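Local coordinates for uncharacterized protein (Legionella pneumophila subsp. pneumophila str. Philadelphia 1, PDB 4RXV) that is of unknown function but carries, in this N-terminal part, a RavJ-type peptidase domain of the papain-like (CA) clan, and so probably acts as a cysteine protease or related enzyme, at residues V23-N28 with V99-N104; I141-P146 with E161-G166; G166-D171 with A184-K189. All coordinates share one frame; numbering follows the deposited sequence.

In the fold
From the N terminus, the chain leaves the short strand 22-23 and comes back some 70 residues later beside the end of strand 95-100, where contact 1 closes a long loop that is partly helical. Contact 2 follows in series: the loop after strand 136-146 folds back over that strand at 161-166. Contact 3 begins at the shared Gly166, continues through strand 168-170 and closes the short excursion through helix 172-176. Contacts 2 and 3 touch within one antiparallel sheet, with Thr142 O 2.8 Å from Val170 N; their centres are about 8 Å apart. Contact 1 lies across the chain's centre, in the other sheet; His139 bonds to the Cys102 carbonyl of contact 1 and to Asp171 of contact 3.

Contact 1 (V23-N28 with V99-N104); sequences VADIGN and VSECSN
Asp25 and Cys102 meet through a backbone N-H to carboxylate bond: Cys102 N donates to Asp25 OD2 over 2.7 Å, with 159° at the hydrogen. The N-H comes in on the syn side of the carboxylate, 23° out of its plane. Fit is tight here, since Cys102 CB lies 3.0 Å from the same OD2. Asp25 reaches this position because its CG stands between the backbone N and the carbonyl carbon (chi1 57°), which swings the carboxylate across Glu101, where Glu101 CB lies 3.4 Å from Asp25 CG. A second bond joins the backbones: Ala24 N donates to Ser100 O over 2.9 Å, extending the parallel pairing of Val23 with Ser100. Beside it, Ala24 CB rests against Val99 CG1 at 4.0 Å.

The next shell fixes the carboxylates. Asp25 OD1 accepts a bond from Trp173 NE1, so each oxygen of Asp25 has a partner and rotation of the group is restrained. Its backbone is set by a type I turn from Val23 to Ile26, closed by Ile26 N to Val23 O. The Glu101 side chain bends at chi2 toward the residues that follow it: OE1 accepts Asn104 N, and OE2 takes Ser103 N from above the carboxylate plane, 2.9 Å away. The two carboxylates nevertheless come within 4.3 Å (Asp25 OD2 to Glu101 OE2), a closeness that these N-H donors probably help offset.

Farther out, the carbonyl of Cys102 accepts a bond from His139 ND1, and the Trp173 side chain touches Cys102. Cys102 lies just ahead of helix 105-114, and His139 also bonds to Asp171; this layout is consistent with the Cys-His-Asp catalytic triad of papain-like peptidases, in which the cysteine sits near the start of a helix.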
ATOM      1  N   VAL A  23     -11.877  -2.156   4.149  1.00 10.16           N
ATOM      2  CA  VAL A  23     -11.488  -2.491   2.789  1.00  9.97           C
ATOM      3  C   VAL A  23     -12.802  -2.482   1.989  1.00  9.48           C
ATOM      4  O   VAL A  23     -13.603  -3.430   2.046  1.00 10.49           O
ATOM      5  CB  VAL A  23     -10.769  -3.846   2.701  1.00 10.18           C
ATOM      6  CG1 VAL A  23     -10.395  -4.148   1.286  1.00 10.38           C
ATOM      7  CG2 VAL A  23      -9.529  -3.833   3.573  1.00 12.95           C
ATOM      8  N   ALA A  24     -13.040  -1.394   1.258  1.00  9.58           N
ATOM      9  CA  ALA A  24     -14.368  -1.126   0.697  1.00 10.79           C
ATOM     10  C   ALA A  24     -14.781  -2.084  -0.413  1.00 11.62           C
ATOM     11  O   ALA A  24     -15.974  -2.208  -0.703  1.00 12.81           O
ATOM     12  CB  ALA A  24     -14.436   0.324   0.214  1.00 12.93           C
ATOM     13  N   ASP A  25     -13.812  -2.780  -1.002  1.00 10.62           N
ATOM     14  CA  ASP A  25     -14.071  -3.711  -2.093  1.00 10.76           C
ATOM     15  C   ASP A  25     -13.868  -5.167  -1.664  1.00 10.82           C
ATOM     16  O   ASP A  25     -13.729  -6.032  -2.518  1.00 10.54           O
ATOM     17  CB  ASP A  25     -13.217  -3.389  -3.324  1.00 10.87           C
ATOM     18  CG  ASP A  25     -11.734  -3.376  -3.035  1.00 10.34           C
ATOM     19  OD1 ASP A  25     -11.315  -3.579  -1.871  1.00 10.81           O
ATOM     20  OD2 ASP A  25     -10.983  -3.113  -3.997  1.00 11.72           O
ATOM     21  N   ILE A  26     -13.865  -5.433  -0.360  1.00 10.71           N
ATOM     22  CA  ILE A  26     -13.613  -6.779   0.136  1.00 11.03           C
ATOM     23  C   ILE A  26     -14.571  -7.793  -0.487  1.00 11.88           C
ATOM     24  O   ILE A  26     -14.186  -8.914  -0.782  1.00 12.06           O
ATOM     25  CB  ILE A  26     -13.653  -6.791   1.686  1.00 11.25           C
ATOM     26  CG1 ILE A  26     -13.238  -8.145   2.251  1.00 12.56           C
ATOM     27  CG2 ILE A  26     -15.012  -6.359   2.220  1.00 11.85           C
ATOM     28  CD1 ILE A  26     -12.716  -8.047   3.657  1.00 13.89           C
ATOM     29  N   GLY A  27     -15.824  -7.396  -0.699  1.00 10.85           N
ATOM     30  CA  GLY A  27     -16.832  -8.290  -1.257  1.00 11.28           C
ATOM     31  C   GLY A  27     -16.601  -8.646  -2.713  1.00 10.93           C
ATOM     32  O   GLY A  27     -17.168  -9.606  -3.211  1.00 12.04           O
ATOM     33  N   ASN A  28     -15.808  -7.844  -3.416  0.58 10.86           N
ATOM     34  CA  ASN A  28     -15.516  -8.105  -4.823  0.58 11.33           C
ATOM     35  C   ASN A  28     -14.375  -9.102  -5.012  0.58 10.27           C
ATOM     36  O   ASN A  28     -14.173  -9.618  -6.114  0.58 11.10           O
ATOM     37  CB  ASN A  28     -15.132  -6.809  -5.538  0.58 13.23           C
ATOM     38  CG  ASN A  28     -16.299  -5.869  -5.722  0.58 17.21           C
ATOM     39  OD1 ASN A  28     -17.225  -5.825  -4.909  0.58 15.82           O
ATOM     40  ND2 ASN A  28     -16.258  -5.098  -6.798  0.58 23.03           N
ATOM     41  N   VAL A  99     -10.331   4.008   5.367  1.00  8.69           N
ATOM     42  CA  VAL A  99     -10.899   3.267   4.252  1.00  8.66           C
ATOM     43  C   VAL A  99      -9.957   3.245   3.072  1.00  8.24           C
ATOM     44  O   VAL A  99      -9.410   4.264   2.700  1.00  9.17           O
ATOM     45  CB  VAL A  99     -12.221   3.914   3.771  1.00 10.33           C
ATOM     46  CG1 VAL A  99     -12.861   3.063   2.663  1.00 11.60           C
ATOM     47  CG2 VAL A  99     -13.188   4.140   4.903  1.00 11.86           C
ATOM     48  N   SER A 100      -9.848   2.084   2.428  1.00  8.43           N
ATOM     49  CA  SER A 100      -9.166   1.995   1.139  1.00  8.75           C
ATOM     50  C   SER A 100      -9.671   0.774   0.358  1.00  9.46           C
ATOM     51  O   SER A 100     -10.653   0.129   0.754  1.00 10.00           O
ATOM     52  CB  SER A 100      -7.649   1.999   1.315  1.00  9.24           C
ATOM     53  OG  SER A 100      -7.000   2.291   0.110  1.00 10.18           O
ATOM     54  N   GLU A 101      -9.025   0.478  -0.768  1.00  9.54           N
ATOM     55  CA  GLU A 101      -9.481  -0.566  -1.669  1.00  9.58           C
ATOM     56  C   GLU A 101      -8.312  -0.982  -2.581  1.00  8.90           C
ATOM     57  O   GLU A 101      -7.181  -0.483  -2.446  1.00  9.34           O
ATOM     58  CB  GLU A 101     -10.744  -0.126  -2.441  1.00 10.33           C
ATOM     59  CG  GLU A 101     -10.706   1.310  -2.937  1.00 11.32           C
ATOM     60  CD  GLU A 101      -9.543   1.537  -3.844  1.00 12.51           C
ATOM     61  OE1 GLU A 101      -8.673   2.368  -3.521  1.00 14.48           O
ATOM     62  OE2 GLU A 101      -9.483   0.853  -4.887  1.00 14.33           O
ATOM     63  N   CYS A 102      -8.571  -1.915  -3.488  1.00  9.38           N
ATOM     64  CA  CYS A 102      -7.528  -2.640  -4.212  1.00  9.67           C
ATOM     65  C   CYS A 102      -6.614  -1.757  -5.047  1.00  9.70           C
ATOM     66  O   CYS A 102      -5.438  -2.072  -5.233  1.00  9.92           O
ATOM     67  CB  CYS A 102      -8.204  -3.683  -5.116  1.00 10.26           C
ATOM     68  SG  CYS A 102      -7.168  -4.945  -5.830  1.00 10.51           S
ATOM     69  N   SER A 103      -7.168  -0.681  -5.587  0.78  9.81           N
ATOM     70  CA  SER A 103      -6.393   0.221  -6.421  0.78 10.65           C
ATOM     71  C   SER A 103      -5.465   1.133  -5.628  0.78 10.74           C
ATOM     72  O   SER A 103      -4.267   1.109  -5.840  0.78 13.19           O
ATOM     73  CB  SER A 103      -7.329   1.042  -7.306  0.78 13.48           C
ATOM     74  OG  SER A 103      -7.883   0.206  -8.294  0.78 15.22           O
ATOM     75  N   ASN A 104      -6.002   1.934  -4.723  1.00  8.94           N
ATOM     76  CA  ASN A 104      -5.235   3.054  -4.157  1.00  9.67           C
ATOM     77  C   ASN A 104      -4.539   2.730  -2.861  1.00  8.29           C
ATOM     78  O   ASN A 104      -3.718   3.533  -2.436  1.00  8.87           O
ATOM     79  CB  ASN A 104      -6.115   4.296  -3.940  1.00 11.28           C
ATOM     80  CG  ASN A 104      -6.615   4.915  -5.233  1.00 13.09           C
ATOM     81  OD1 ASN A 104      -6.244   4.483  -6.338  1.00 13.74           O
ATOM     82  ND2 ASN A 104      -7.428   5.960  -5.105  1.00 15.27           N
TER

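Contact 2 (I141-P146 with E161-G166); sequences ITLLVP and EVFPIG
Leu143 and Phe163 approach at a slant, both methyls of the leucine meeting one ring atom from the same side of the ring plane: Phe163 CE1 lies 3.9 Å from Leu143 CD1 and 4.1 Å from Leu143 CD2. Phe163 swings its ring back to the strand with CG anti to the backbone N (chi1 -164°), although its CB does not itself point there. The ring is held from another direction too, in an edge-to-face stack with Phe199. Leu143 in turn touches Ile128 and Ile169 on the neighbouring strands. Strand 136-146 is an inner strand of the four-stranded antiparallel sheet, lying between 123-133 and 168-170, and the irregular segment 161-166 passes over it on the way to strand 168-170. No hydrogen bond crosses between the two segments. At the far end of the contact the partners are a proline ring and backbone. Pro146 CG comes to 3.3 Å from Ile165 O, and Pro146 CD lies 3.8 Å from Gly166 C. Gly166, at a phi of 92°, presents only backbone to the Pro146 ring. Pro164 adds a looser apolar touch, its CB 4.5 Å from Pro146 CD.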
ATOM      1  N   ILE A 141       0.474  -1.929  -6.394  1.00  7.72           N
ATOM      2  CA  ILE A 141       1.426  -2.459  -5.425  1.00  7.78           C
ATOM      3  C   ILE A 141       2.601  -1.509  -5.344  1.00  7.63           C
ATOM      4  O   ILE A 141       3.009  -0.930  -6.348  1.00  8.04           O
ATOM      5  CB  ILE A 141       1.927  -3.879  -5.876  1.00  8.06           C
ATOM      6  CG1 ILE A 141       0.744  -4.860  -5.881  1.00  8.91           C
ATOM      7  CG2 ILE A 141       3.052  -4.362  -5.001  1.00  9.86           C
ATOM      8  CD1 ILE A 141       1.098  -6.220  -6.483  1.00  9.60           C
ATOM      9  N   THR A 142       3.177  -1.356  -4.162  1.00  7.06           N
ATOM     10  CA  THR A 142       4.377  -0.550  -3.954  1.00  6.69           C
ATOM     11  C   THR A 142       5.589  -1.448  -3.935  1.00  6.23           C
ATOM     12  O   THR A 142       5.551  -2.544  -3.361  1.00  7.56           O
ATOM     13  CB  THR A 142       4.199   0.327  -2.725  1.00  7.20           C
ATOM     14  OG1 THR A 142       3.198   1.288  -3.058  1.00  8.03           O
ATOM     15  CG2 THR A 142       5.463   1.052  -2.300  1.00  8.03           C
ATOM     16  N   LEU A 143       6.675  -0.983  -4.552  1.00  6.77           N
ATOM     17  CA  LEU A 143       7.949  -1.692  -4.563  1.00  7.01           C
ATOM     18  C   LEU A 143       9.046  -0.851  -3.939  1.00  7.44           C
ATOM     19  O   LEU A 143       9.094   0.366  -4.106  1.00  7.95           O
ATOM     20  CB  LEU A 143       8.415  -2.047  -5.976  1.00  7.54           C
ATOM     21  CG  LEU A 143       7.441  -2.829  -6.851  1.00  8.05           C
ATOM     22  CD1 LEU A 143       8.060  -2.999  -8.252  1.00  8.82           C
ATOM     23  CD2 LEU A 143       7.089  -4.155  -6.233  1.00  8.60           C
ATOM     24  N   LEU A 144       9.938  -1.544  -3.252  1.00  7.18           N
ATOM     25  CA  LEU A 144      11.253  -1.028  -2.877  1.00  7.90           C
ATOM     26  C   LEU A 144      12.288  -1.694  -3.759  1.00  8.52           C
ATOM     27  O   LEU A 144      12.411  -2.913  -3.741  1.00  9.07           O
ATOM     28  CB  LEU A 144      11.545  -1.334  -1.409  1.00  8.56           C
ATOM     29  CG  LEU A 144      10.655  -0.586  -0.414  1.00  9.24           C
ATOM     30  CD1 LEU A 144      10.620  -1.302   0.930  1.00 11.68           C
ATOM     31  CD2 LEU A 144      11.127   0.825  -0.230  1.00 12.63           C
ATOM     32  N   VAL A 145      12.984  -0.913  -4.583  0.53  8.80           N
ATOM     33  CA  VAL A 145      13.999  -1.479  -5.466  0.53 10.06           C
ATOM     34  C   VAL A 145      15.365  -0.973  -5.036  0.53 10.84           C
ATOM     35  O   VAL A 145      15.511   0.168  -4.649  0.53 10.81           O
ATOM     36  CB  VAL A 145      13.730  -1.169  -6.963  0.53 12.10           C
ATOM     37  CG1 VAL A 145      12.420  -1.840  -7.411  0.53 13.02           C
ATOM     38  CG2 VAL A 145      13.704   0.319  -7.242  0.53 11.19           C
ATOM     39  N   PRO A 146      16.380  -1.837  -5.074  1.00 14.32           N
ATOM     40  CA  PRO A 146      17.703  -1.373  -4.683  1.00 15.74           C
ATOM     41  C   PRO A 146      18.149  -0.202  -5.546  1.00 14.53           C
ATOM     42  O   PRO A 146      17.862  -0.135  -6.733  1.00 15.89           O
ATOM     43  CB  PRO A 146      18.577  -2.609  -4.896  1.00 20.27           C
ATOM     44  CG  PRO A 146      17.640  -3.751  -4.704  1.00 21.65           C
ATOM     45  CD  PRO A 146      16.361  -3.290  -5.311  1.00 19.06           C
ATOM     46  N   GLU A 161      11.712 -11.094 -15.585  1.00 16.67           N
ATOM     47  CA  GLU A 161      13.088 -11.004 -16.079  1.00 19.03           C
ATOM     48  C   GLU A 161      13.631  -9.573 -16.058  1.00 18.59           C
ATOM     49  O   GLU A 161      14.816  -9.365 -16.305  1.00 20.31           O
ATOM     50  CB  GLU A 161      13.251 -11.640 -17.470  1.00 25.32           C
ATOM     51  CG  GLU A 161      12.651 -10.857 -18.611  1.00 30.08           C
ATOM     52  CD  GLU A 161      11.166 -11.107 -18.782  1.00 37.88           C
ATOM     53  OE1 GLU A 161      10.615 -10.679 -19.821  1.00 40.49           O
ATOM     54  OE2 GLU A 161      10.550 -11.733 -17.891  1.00 37.00           O
ATOM     55  N   VAL A 162      12.772  -8.598 -15.761  1.00 16.40           N
ATOM     56  CA  VAL A 162      13.230  -7.216 -15.570  1.00 16.08           C
ATOM     57  C   VAL A 162      12.862  -6.707 -14.159  1.00 15.69           C
ATOM     58  O   VAL A 162      12.732  -5.510 -13.931  1.00 17.63           O
ATOM     59  CB  VAL A 162      12.724  -6.269 -16.714  1.00 16.52           C
ATOM     60  CG1 VAL A 162      13.343  -6.678 -18.053  1.00 17.05           C
ATOM     61  CG2 VAL A 162      11.218  -6.258 -16.834  1.00 16.31           C
ATOM     62  N   PHE A 163      12.740  -7.638 -13.207  1.00 15.12           N
ATOM     63  CA  PHE A 163      12.434  -7.336 -11.795  1.00 14.10           C
ATOM     64  C   PHE A 163      13.745  -7.467 -11.000  1.00 13.36           C
ATOM     65  O   PHE A 163      14.278  -8.568 -10.874  1.00 14.84           O
ATOM     66  CB  PHE A 163      11.409  -8.350 -11.313  1.00 14.60           C
ATOM     67  CG  PHE A 163      10.693  -7.999 -10.032  1.00 13.25           C
ATOM     68  CD1 PHE A 163       9.762  -6.990  -9.982  1.00 13.03           C
ATOM     69  CD2 PHE A 163      10.870  -8.774  -8.902  1.00 13.58           C
ATOM     70  CE1 PHE A 163       9.066  -6.729  -8.817  1.00 13.02           C
ATOM     71  CE2 PHE A 163      10.154  -8.517  -7.734  1.00 13.73           C
ATOM     72  CZ  PHE A 163       9.253  -7.518  -7.704  1.00 13.11           C
ATOM     73  N   PRO A 164      14.281  -6.354 -10.466  1.00 13.72           N
ATOM     74  CA  PRO A 164      15.632  -6.411  -9.898  1.00 15.27           C
ATOM     75  C   PRO A 164      15.783  -7.344  -8.712  1.00 14.97           C
ATOM     76  O   PRO A 164      14.850  -7.468  -7.911  1.00 14.51           O
ATOM     77  CB  PRO A 164      15.875  -4.974  -9.443  1.00 17.14           C
ATOM     78  CG  PRO A 164      15.024  -4.162 -10.333  1.00 16.03           C
ATOM     79  CD  PRO A 164      13.792  -4.970 -10.550  1.00 14.41           C
ATOM     80  N   ILE A 165      16.969  -7.942  -8.601  1.00 16.17           N
ATOM     81  CA  ILE A 165      17.365  -8.686  -7.416  1.00 16.81           C
ATOM     82  C   ILE A 165      17.232  -7.769  -6.221  1.00 15.00           C
ATOM     83  O   ILE A 165      17.679  -6.628  -6.255  1.00 17.34           O
ATOM     84  CB  ILE A 165      18.856  -9.166  -7.501  1.00 20.95           C
ATOM     85  CG1 ILE A 165      19.039 -10.179  -8.625  1.00 22.48           C
ATOM     86  CG2 ILE A 165      19.320  -9.783  -6.179  1.00 23.02           C
ATOM     87  CD1 ILE A 165      20.497 -10.506  -8.934  1.00 25.48           C
ATOM     88  N   GLY A 166      16.606  -8.254  -5.162  1.00 14.50           N
ATOM     89  CA  GLY A 166      16.508  -7.477  -3.946  1.00 12.24           C
ATOM     90  C   GLY A 166      15.255  -6.619  -3.859  1.00 10.54           C
ATOM     91  O   GLY A 166      15.054  -5.922  -2.877  1.00 10.40           O
TER

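Contact 3 (G166-D171 with A184-K189); sequences GTLIVD and ALAIPK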
ATOM      1  N   GLY A 166      16.606  -8.254  -5.162  1.00 14.50           N
ATOM      2  CA  GLY A 166      16.508  -7.477  -3.946  1.00 12.24           C
ATOM      3  C   GLY A 166      15.255  -6.619  -3.859  1.00 10.54           C
ATOM      4  O   GLY A 166      15.054  -5.922  -2.877  1.00 10.40           O
ATOM      5  N   THR A 167      14.386  -6.676  -4.856  1.00  9.76           N
ATOM      6  CA  THR A 167      13.135  -5.927  -4.794  1.00  8.96           C
ATOM      7  C   THR A 167      12.246  -6.478  -3.684  1.00  8.53           C
ATOM      8  O   THR A 167      12.120  -7.682  -3.510  1.00  9.69           O
ATOM      9  CB  THR A 167      12.402  -5.966  -6.124  1.00 10.13           C
ATOM     10  OG1 THR A 167      13.238  -5.387  -7.123  1.00 11.78           O
ATOM     11  CG2 THR A 167      11.102  -5.181  -6.055  1.00 10.94           C
ATOM     12  N   LEU A 168      11.648  -5.571  -2.921  1.00  7.92           N
ATOM     13  CA  LEU A 168      10.664  -5.919  -1.902  1.00  8.16           C
ATOM     14  C   LEU A 168       9.282  -5.377  -2.264  1.00  7.63           C
ATOM     15  O   LEU A 168       9.138  -4.267  -2.762  1.00  8.90           O
ATOM     16  CB  LEU A 168      11.063  -5.360  -0.547  1.00  9.47           C
ATOM     17  CG  LEU A 168      12.402  -5.862  -0.017  1.00 11.73           C
ATOM     18  CD1 LEU A 168      12.832  -5.060   1.200  1.00 13.65           C
ATOM     19  CD2 LEU A 168      12.332  -7.345   0.348  1.00 12.99           C
ATOM     20  N   ILE A 169       8.275  -6.203  -2.036  1.00  7.11           N
ATOM     21  CA  ILE A 169       6.892  -5.884  -2.334  1.00  7.27           C
ATOM     22  C   ILE A 169       6.212  -5.345  -1.077  1.00  6.90           C
ATOM     23  O   ILE A 169       6.435  -5.871   0.032  1.00  7.51           O
ATOM     24  CB  ILE A 169       6.183  -7.159  -2.860  1.00  7.77           C
ATOM     25  CG1 ILE A 169       6.729  -7.496  -4.256  1.00 10.38           C
ATOM     26  CG2 ILE A 169       4.672  -7.039  -2.885  1.00  9.30           C
ATOM     27  CD1 ILE A 169       6.646  -8.959  -4.580  1.00 12.26           C
ATOM     28  N   VAL A 170       5.329  -4.373  -1.250  1.00  6.68           N
ATOM     29  CA  VAL A 170       4.589  -3.751  -0.163  1.00  6.91           C
ATOM     30  C   VAL A 170       3.123  -3.612  -0.626  1.00  6.87           C
ATOM     31  O   VAL A 170       2.812  -2.832  -1.523  1.00  7.51           O
ATOM     32  CB  VAL A 170       5.196  -2.403   0.258  1.00  7.19           C
ATOM     33  CG1 VAL A 170       4.422  -1.863   1.442  1.00  8.11           C
ATOM     34  CG2 VAL A 170       6.687  -2.563   0.580  1.00  9.25           C
ATOM     35  N   ASP A 171       2.242  -4.354   0.034  1.00  6.69           N
ATOM     36  CA  ASP A 171       0.858  -4.483  -0.380  1.00  6.58           C
ATOM     37  C   ASP A 171      -0.056  -4.378   0.845  1.00  6.68           C
ATOM     38  O   ASP A 171      -0.475  -5.402   1.414  1.00  7.34           O
ATOM     39  CB  ASP A 171       0.664  -5.807  -1.114  1.00  7.57           C
ATOM     40  CG  ASP A 171      -0.701  -5.929  -1.769  1.00  7.72           C
ATOM     41  OD1 ASP A 171      -1.622  -5.115  -1.481  1.00  8.24           O
ATOM     42  OD2 ASP A 171      -0.852  -6.863  -2.594  1.00  8.72           O
ATOM     43  N   ALA A 184       3.177  -9.717   2.746  1.00  7.82           N
ATOM     44  CA  ALA A 184       2.697  -8.466   2.158  1.00  7.12           C
ATOM     45  C   ALA A 184       3.525  -7.231   2.428  1.00  7.47           C
ATOM     46  O   ALA A 184       3.456  -6.306   1.630  1.00  8.71           O
ATOM     47  CB  ALA A 184       1.275  -8.210   2.630  1.00  8.48           C
ATOM     48  N   LEU A 185       4.226  -7.141   3.544  1.00  7.46           N
ATOM     49  CA  LEU A 185       4.865  -5.885   3.957  1.00  7.85           C
ATOM     50  C   LEU A 185       6.392  -6.017   3.900  1.00  7.70           C
ATOM     51  O   LEU A 185       7.038  -6.441   4.870  1.00  8.05           O
ATOM     52  CB  LEU A 185       4.397  -5.446   5.342  1.00  7.72           C
ATOM     53  CG  LEU A 185       2.885  -5.192   5.477  1.00  7.76           C
ATOM     54  CD1 LEU A 185       2.520  -4.778   6.884  1.00  9.06           C
ATOM     55  CD2 LEU A 185       2.384  -4.147   4.456  1.00  8.25           C
ATOM     56  N   ALA A 186       6.958  -5.602   2.763  1.00  8.22           N
ATOM     57  CA  ALA A 186       8.390  -5.550   2.501  1.00  9.00           C
ATOM     58  C   ALA A 186       8.988  -6.950   2.454  1.00  9.08           C
ATOM     59  O   ALA A 186       9.865  -7.305   3.251  1.00 10.37           O
ATOM     60  CB  ALA A 186       9.097  -4.650   3.488  1.00  9.95           C
ATOM     61  N   ILE A 187       8.491  -7.745   1.505  1.00  8.60           N
ATOM     62  CA  ILE A 187       8.900  -9.131   1.358  1.00  8.88           C
ATOM     63  C   ILE A 187       9.243  -9.452  -0.095  1.00  8.43           C
ATOM     64  O   ILE A 187       8.770  -8.801  -1.024  1.00  8.80           O
ATOM     65  CB  ILE A 187       7.805 -10.138   1.902  1.00  9.85           C
ATOM     66  CG1 ILE A 187       6.601 -10.413   0.945  1.00 12.34           C
ATOM     67  CG2 ILE A 187       7.330  -9.733   3.289  1.00 10.63           C
ATOM     68  CD1 ILE A 187       5.764  -9.274   0.565  1.00 12.33           C
ATOM     69  N   PRO A 188      10.091 -10.453  -0.307  1.00  8.95           N
ATOM     70  CA  PRO A 188      10.385 -10.879  -1.675  1.00  9.60           C
ATOM     71  C   PRO A 188       9.212 -11.566  -2.343  1.00  9.61           C
ATOM     72  O   PRO A 188       8.305 -12.073  -1.677  1.00 10.14           O
ATOM     73  CB  PRO A 188      11.562 -11.845  -1.509  1.00 11.08           C
ATOM     74  CG  PRO A 188      11.431 -12.335  -0.111  1.00 12.65           C
ATOM     75  CD  PRO A 188      10.816 -11.254   0.693  1.00 10.04           C
ATOM     76  N   LYS A 189       9.235 -11.626  -3.674  1.00 10.44           N
ATOM     77  CA  LYS A 189       8.117 -12.186  -4.417  1.00 11.05           C
ATOM     78  C   LYS A 189       7.764 -13.608  -4.026  1.00 10.46           C
ATOM     79  O   LYS A 189       6.601 -13.963  -4.045  1.00 11.25           O
ATOM     80  CB  LYS A 189       8.365 -12.095  -5.924  1.00 12.43           C
ATOM     81  CG  LYS A 189       9.528 -12.908  -6.440  1.00 14.69           C
ATOM     82  CD  LYS A 189       9.661 -12.763  -7.951  1.00 18.15           C
ATOM     83  CE  LYS A 189      10.615 -13.788  -8.545  1.00 23.36           C
ATOM     84  NZ  LYS A 189      11.970 -13.702  -7.938  1.00 28.07           N
TER
HETATM   85  O   HOH W   1      11.299 -10.028  -4.871  1.00 11.92           O
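Ile187 sets its CG1 branch between the backbone N and the carbonyl carbon (chi1 80°), which turns CD1 onto Ile169, 3.5 Å from Ile169 O. Ile169 places its own CG1 anti to the carbonyl carbon (chi1 -70°), carrying CD1 the other way along the pair to meet Lys189 CA at 3.6 Å. The backbone beneath is a G1 beta bulge: Ala186, at a positive phi of 67°, and Ile187 both face Ile169. In the antiparallel hydrogen-bonded pair, Ile169 N gives a nearly straight 2.8 Å bond to Ile187 O. In return, Ile187 N meets a lone pair of Ile169 O in the carbonyl plane, while Ala186 N adds a weak, bent bond to the same oxygen. Across the bulge the register shifts by one, so Val170 pairs with Leu185 and Asp171 N donates to Ala184 O over 2.8 Å. On the face of Val170 and Leu185, Val170 CG1 lies 4.3 Å from Leu185 CD2, and Leu13 of helix 6-14 packs on both. Asp171, thus placed, is the N-cap of helix 172-176: OD1 accepts Ala174 N, while OD2 bonds His139 NE2, consistent with the acid of a Cys-His-Asp triad. At the other end one water finishes the pairing, donating to Thr167 O at 2.8 Å and accepting from Lys189 N at 2.9 Å.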